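Local coordinates for protein arginase (Thermus thermophilus, PDB 2EF5) that probably catalyses the manganese-dependent hydrolysis of L-arginine to L-ornithine and urea, at residues A[216-228]-A[232-244]. Numbering follows the deposited sequence.
Sequences LDADVLDPTLAPG and PVPGGLTYREAHL. With MN (manganese (II) ion), chain G; MN (manganese (II) ion), chain H; GAI (guanidine), chain I.
The carboxylate of D222 engages the 232-244 segment through one oxygen: OD1 offers its anti lone pair to G236 N at 3.0 Å (N-H...O 159°) and takes a weak, more bent bond from G235 N. Over one face of the Y239 ring sits H243 CD2, 3.5 Å above the plane and at its centre, while Y239 CD1 lies in plane at the edge of the imidazole. L225 CD2 touches the base of the Y239 side chain, 3.6 Å from CB. CG anti to the backbone N (chi1 -167°) carries the D222 carboxylate toward the glycines. With an alanine here, the N-H groups of G235 and G236 would probably lose this shared acceptor, leaving the loop less tied to the 216-228 segment. Next to the glycines, a single beta bridge joins L221 and L237: L237 N donates to V220 O, and D222 N to a lone pair of L237 O at 3.0 Å. A modelled CB on G236 would fall 2.7 Å from V220 O, a clash consistent with glycine here. The loop connects strand 212-217 to helix 239-252 in a beta-alpha-beta unit of the parallel arginase sheet, completed by strand 255-261. At the strand's end, D217 OD2 bridges both manganese ions and D219 OD2 binds one. A water links D219 O to V233 N. T238 and E241 form a capping box, E241 N donating to T238 OG1 and T238 N to E241 OE1; nearby, L221 CD2 packs on A242 CB at 3.6 Å.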
loop_
_atom_site.group_PDB
_atom_site.type_symbol
_atom_site.label_atom_id
_atom_site.label_comp_id
_atom_site.label_asym_id
_atom_site.label_seq_id
_atom_site.Cartn_x
_atom_site.Cartn_y
_atom_site.Cartn_z
ATOM N N LEU A 216 -22.634 -27.050 -2.795
ATOM C CA LEU A 216 -22.939 -26.402 -1.529
ATOM C C LEU A 216 -22.599 -27.221 -0.287
ATOM O O LEU A 216 -23.211 -28.254 -0.016
ATOM C CB LEU A 216 -24.428 -26.008 -1.517
ATOM C CG LEU A 216 -25.032 -25.338 -0.278
ATOM C CD1 LEU A 216 -24.313 -24.023 0.024
ATOM C CD2 LEU A 216 -26.524 -25.087 -0.533
ATOM N N ASP A 217 -21.601 -26.748 0.455
ATOM C CA ASP A 217 -21.182 -27.391 1.690
ATOM C C ASP A 217 -21.959 -26.685 2.796
ATOM O O ASP A 217 -21.916 -25.462 2.904
ATOM C CB ASP A 217 -19.680 -27.197 1.917
ATOM C CG ASP A 217 -19.167 -27.997 3.094
ATOM O OD1 ASP A 217 -19.826 -27.987 4.152
ATOM O OD2 ASP A 217 -18.100 -28.634 2.973
ATOM N N ALA A 218 -22.672 -27.459 3.607
ATOM C CA ALA A 218 -23.479 -26.901 4.684
ATOM C C ALA A 218 -22.692 -25.998 5.618
ATOM O O ALA A 218 -23.257 -25.072 6.200
ATOM C CB ALA A 218 -24.129 -28.032 5.491
ATOM N N ASP A 219 -21.396 -26.254 5.765
ATOM C CA ASP A 219 -20.603 -25.449 6.677
ATOM C C ASP A 219 -20.341 -24.016 6.241
ATOM O O ASP A 219 -19.703 -23.274 6.969
ATOM C CB ASP A 219 -19.275 -26.139 7.014
ATOM C CG ASP A 219 -18.276 -26.104 5.873
ATOM O OD1 ASP A 219 -18.478 -25.387 4.876
ATOM O OD2 ASP A 219 -17.255 -26.804 5.992
ATOM N N VAL A 220 -20.826 -23.618 5.066
ATOM C CA VAL A 220 -20.616 -22.241 4.619
ATOM C C VAL A 220 -21.533 -21.335 5.440
ATOM O O VAL A 220 -21.255 -20.156 5.633
ATOM C CB VAL A 220 -20.941 -22.066 3.112
ATOM C CG1 VAL A 220 -22.441 -22.142 2.879
ATOM C CG2 VAL A 220 -20.386 -20.744 2.616
ATOM N N LEU A 221 -22.628 -21.909 5.921
ATOM C CA LEU A 221 -23.599 -21.177 6.722
ATOM C C LEU A 221 -23.025 -20.985 8.109
ATOM O O LEU A 221 -22.250 -21.809 8.580
ATOM C CB LEU A 221 -24.903 -21.966 6.831
ATOM C CG LEU A 221 -25.643 -22.233 5.524
ATOM C CD1 LEU A 221 -26.744 -23.245 5.764
ATOM C CD2 LEU A 221 -26.205 -20.926 4.977
ATOM N N ASP A 222 -23.406 -19.907 8.772
ATOM C CA ASP A 222 -22.891 -19.680 10.109
ATOM C C ASP A 222 -23.282 -20.883 10.968
ATOM O O ASP A 222 -24.373 -21.434 10.808
ATOM C CB ASP A 222 -23.480 -18.399 10.709
ATOM C CG ASP A 222 -22.745 -17.966 11.946
ATOM O OD1 ASP A 222 -21.622 -17.428 11.811
ATOM O OD2 ASP A 222 -23.269 -18.187 13.062
ATOM N N PRO A 223 -22.391 -21.318 11.875
ATOM C CA PRO A 223 -22.661 -22.466 12.754
ATOM C C PRO A 223 -23.918 -22.271 13.603
ATOM O O PRO A 223 -24.623 -23.226 13.928
ATOM C CB PRO A 223 -21.399 -22.548 13.610
ATOM C CG PRO A 223 -20.325 -22.064 12.676
ATOM C CD PRO A 223 -20.995 -20.864 12.021
ATOM N N THR A 224 -24.193 -21.024 13.956
ATOM C CA THR A 224 -25.358 -20.709 14.770
ATOM C C THR A 224 -26.622 -21.076 14.005
ATOM O O THR A 224 -27.668 -21.339 14.596
ATOM C CB THR A 224 -25.405 -19.205 15.108
ATOM O OG1 THR A 224 -26.312 -18.994 16.189
ATOM C CG2 THR A 224 -25.887 -18.397 13.908
ATOM N N LEU A 225 -26.499 -21.110 12.683
ATOM C CA LEU A 225 -27.609 -21.410 11.791
ATOM C C LEU A 225 -27.579 -22.856 11.301
ATOM O O LEU A 225 -28.624 -23.459 11.049
ATOM C CB LEU A 225 -27.536 -20.466 10.597
ATOM C CG LEU A 225 -28.790 -20.146 9.799
ATOM C CD1 LEU A 225 -29.835 -19.509 10.710
ATOM C CD2 LEU A 225 -28.406 -19.199 8.676
ATOM N N ALA A 226 -26.378 -23.401 11.152
ATOM C CA ALA A 226 -26.207 -24.772 10.689
ATOM C C ALA A 226 -25.177 -25.479 11.551
ATOM O O ALA A 226 -24.019 -25.599 11.169
ATOM C CB ALA A 226 -25.762 -24.790 9.223
ATOM N N PRO A 227 -25.591 -25.957 12.734
ATOM C CA PRO A 227 -24.683 -26.658 13.643
ATOM C C PRO A 227 -24.308 -28.052 13.147
ATOM O O PRO A 227 -23.241 -28.559 13.470
ATOM C CB PRO A 227 -25.479 -26.715 14.940
ATOM C CG PRO A 227 -26.885 -26.885 14.441
ATOM C CD PRO A 227 -26.935 -25.842 13.332
ATOM N N GLY A 228 -25.189 -28.658 12.354
ATOM C CA GLY A 228 -24.947 -30.003 11.859
ATOM C C GLY A 228 -23.879 -30.160 10.792
ATOM O O GLY A 228 -24.174 -30.597 9.682
ATOM N N PRO A 232 -17.318 -26.901 11.783
ATOM C CA PRO A 232 -17.939 -25.580 11.891
ATOM C C PRO A 232 -16.910 -24.472 12.065
ATOM O O PRO A 232 -15.909 -24.639 12.761
ATOM C CB PRO A 232 -18.845 -25.726 13.110
ATOM C CG PRO A 232 -18.081 -26.694 13.966
ATOM C CD PRO A 232 -17.636 -27.729 12.960
ATOM N N VAL A 233 -17.164 -23.342 11.419
ATOM C CA VAL A 233 -16.283 -22.192 11.500
ATOM C C VAL A 233 -17.165 -20.962 11.673
ATOM O O VAL A 233 -18.018 -20.673 10.830
ATOM C CB VAL A 233 -15.440 -22.036 10.217
ATOM C CG1 VAL A 233 -14.402 -20.944 10.416
ATOM C CG2 VAL A 233 -14.768 -23.356 9.864
ATOM N N PRO A 234 -16.986 -20.226 12.783
ATOM C CA PRO A 234 -17.786 -19.025 13.044
ATOM C C PRO A 234 -17.616 -17.944 11.979
ATOM O O PRO A 234 -16.607 -17.910 11.268
ATOM C CB PRO A 234 -17.292 -18.573 14.416
ATOM C CG PRO A 234 -15.864 -19.039 14.428
ATOM C CD PRO A 234 -15.984 -20.427 13.845
ATOM N N GLY A 235 -18.619 -17.071 11.877
ATOM C CA GLY A 235 -18.582 -15.986 10.913
ATOM C C GLY A 235 -18.940 -16.403 9.502
ATOM O O GLY A 235 -18.286 -15.981 8.547
ATOM N N GLY A 236 -19.981 -17.223 9.366
ATOM C CA GLY A 236 -20.393 -17.679 8.049
ATOM C C GLY A 236 -21.528 -16.865 7.464
ATOM O O GLY A 236 -21.878 -15.804 7.984
ATOM N N LEU A 237 -22.111 -17.374 6.383
ATOM C CA LEU A 237 -23.214 -16.697 5.717
ATOM C C LEU A 237 -24.488 -16.743 6.538
ATOM O O LEU A 237 -24.712 -17.690 7.297
ATOM C CB LEU A 237 -23.494 -17.347 4.362
ATOM C CG LEU A 237 -22.415 -17.281 3.282
ATOM C CD1 LEU A 237 -22.898 -18.039 2.041
ATOM C CD2 LEU A 237 -22.123 -15.821 2.948
ATOM N N THR A 238 -25.323 -15.717 6.379
ATOM C CA THR A 238 -26.603 -15.672 7.072
ATOM C C THR A 238 -27.597 -16.420 6.190
ATOM O O THR A 238 -27.314 -16.700 5.022
ATOM C CB THR A 238 -27.136 -14.230 7.203
ATOM O OG1 THR A 238 -27.360 -13.695 5.891
ATOM C CG2 THR A 238 -26.138 -13.336 7.948
ATOM N N TYR A 239 -28.762 -16.720 6.750
ATOM C CA TYR A 239 -29.839 -17.401 6.039
ATOM C C TYR A 239 -30.202 -16.637 4.769
ATOM O O TYR A 239 -30.305 -17.221 3.688
ATOM C CB TYR A 239 -31.064 -17.472 6.952
ATOM C CG TYR A 239 -32.317 -18.044 6.334
ATOM C CD1 TYR A 239 -32.541 -19.418 6.316
ATOM C CD2 TYR A 239 -33.313 -17.206 5.836
ATOM C CE1 TYR A 239 -33.725 -19.948 5.833
ATOM C CE2 TYR A 239 -34.514 -17.726 5.343
ATOM C CZ TYR A 239 -34.709 -19.101 5.350
ATOM O OH TYR A 239 -35.890 -19.632 4.898
ATOM N N ARG A 240 -30.415 -15.331 4.914
ATOM C CA ARG A 240 -30.784 -14.474 3.797
ATOM C C ARG A 240 -29.679 -14.387 2.738
ATOM O O ARG A 240 -29.962 -14.470 1.542
ATOM C CB ARG A 240 -31.152 -13.067 4.304
ATOM C CG ARG A 240 -32.493 -13.008 5.063
ATOM C CD ARG A 240 -32.659 -11.729 5.902
ATOM N NE ARG A 240 -32.310 -10.524 5.153
ATOM C CZ ARG A 240 -32.257 -9.305 5.690
ATOM N NH1 ARG A 240 -32.547 -9.123 6.980
ATOM N NH2 ARG A 240 -31.861 -8.269 4.959
ATOM N N GLU A 241 -28.429 -14.214 3.156
ATOM C CA GLU A 241 -27.346 -14.147 2.185
ATOM C C GLU A 241 -27.293 -15.408 1.333
ATOM O O GLU A 241 -27.143 -15.334 0.116
ATOM C CB GLU A 241 -25.989 -13.965 2.872
ATOM C CG GLU A 241 -25.767 -12.596 3.467
ATOM C CD GLU A 241 -24.423 -12.489 4.148
ATOM O OE1 GLU A 241 -24.048 -13.442 4.861
ATOM O OE2 GLU A 241 -23.738 -11.461 3.976
ATOM N N ALA A 242 -27.407 -16.566 1.972
ATOM C CA ALA A 242 -27.362 -17.829 1.241
ATOM C C ALA A 242 -28.515 -17.927 0.246
ATOM O O ALA A 242 -28.326 -18.378 -0.884
ATOM C CB ALA A 242 -27.392 -19.014 2.221
ATOM N N HIS A 243 -29.715 -17.515 0.649
ATOM C CA HIS A 243 -30.837 -17.582 -0.276
ATOM C C HIS A 243 -30.639 -16.585 -1.417
ATOM O O HIS A 243 -30.922 -16.901 -2.572
ATOM C CB HIS A 243 -32.167 -17.335 0.448
ATOM C CG HIS A 243 -32.705 -18.551 1.135
ATOM N ND1 HIS A 243 -33.332 -19.574 0.451
ATOM C CD2 HIS A 243 -32.672 -18.928 2.432
ATOM C CE1 HIS A 243 -33.662 -20.528 1.304
ATOM N NE2 HIS A 243 -33.274 -20.166 2.512
ATOM N N LEU A 244 -30.131 -15.394 -1.109
ATOM C CA LEU A 244 -29.900 -14.409 -2.165
ATOM C C LEU A 244 -28.928 -14.967 -3.209
ATOM O O LEU A 244 -29.163 -14.859 -4.412
ATOM C CB LEU A 244 -29.323 -13.110 -1.600
ATOM C CG LEU A 244 -29.064 -12.074 -2.703
ATOM C CD1 LEU A 244 -30.393 -11.669 -3.344
ATOM C CD2 LEU A 244 -28.364 -10.861 -2.126
HETATM MN MN MN G . -16.256 -27.405 4.109
HETATM MN MN MN H . -16.135 -28.801 1.521
HETATM C C GAI I . -34.178 -13.876 0.261
HETATM N N1 GAI I . -33.370 -13.344 -0.669
HETATM N N2 GAI I . -34.092 -13.458 1.526
HETATM N N3 GAI I . -35.067 -14.817 -0.077
HETATM O O HOH W 1 -19.428 -23.689 9.738
#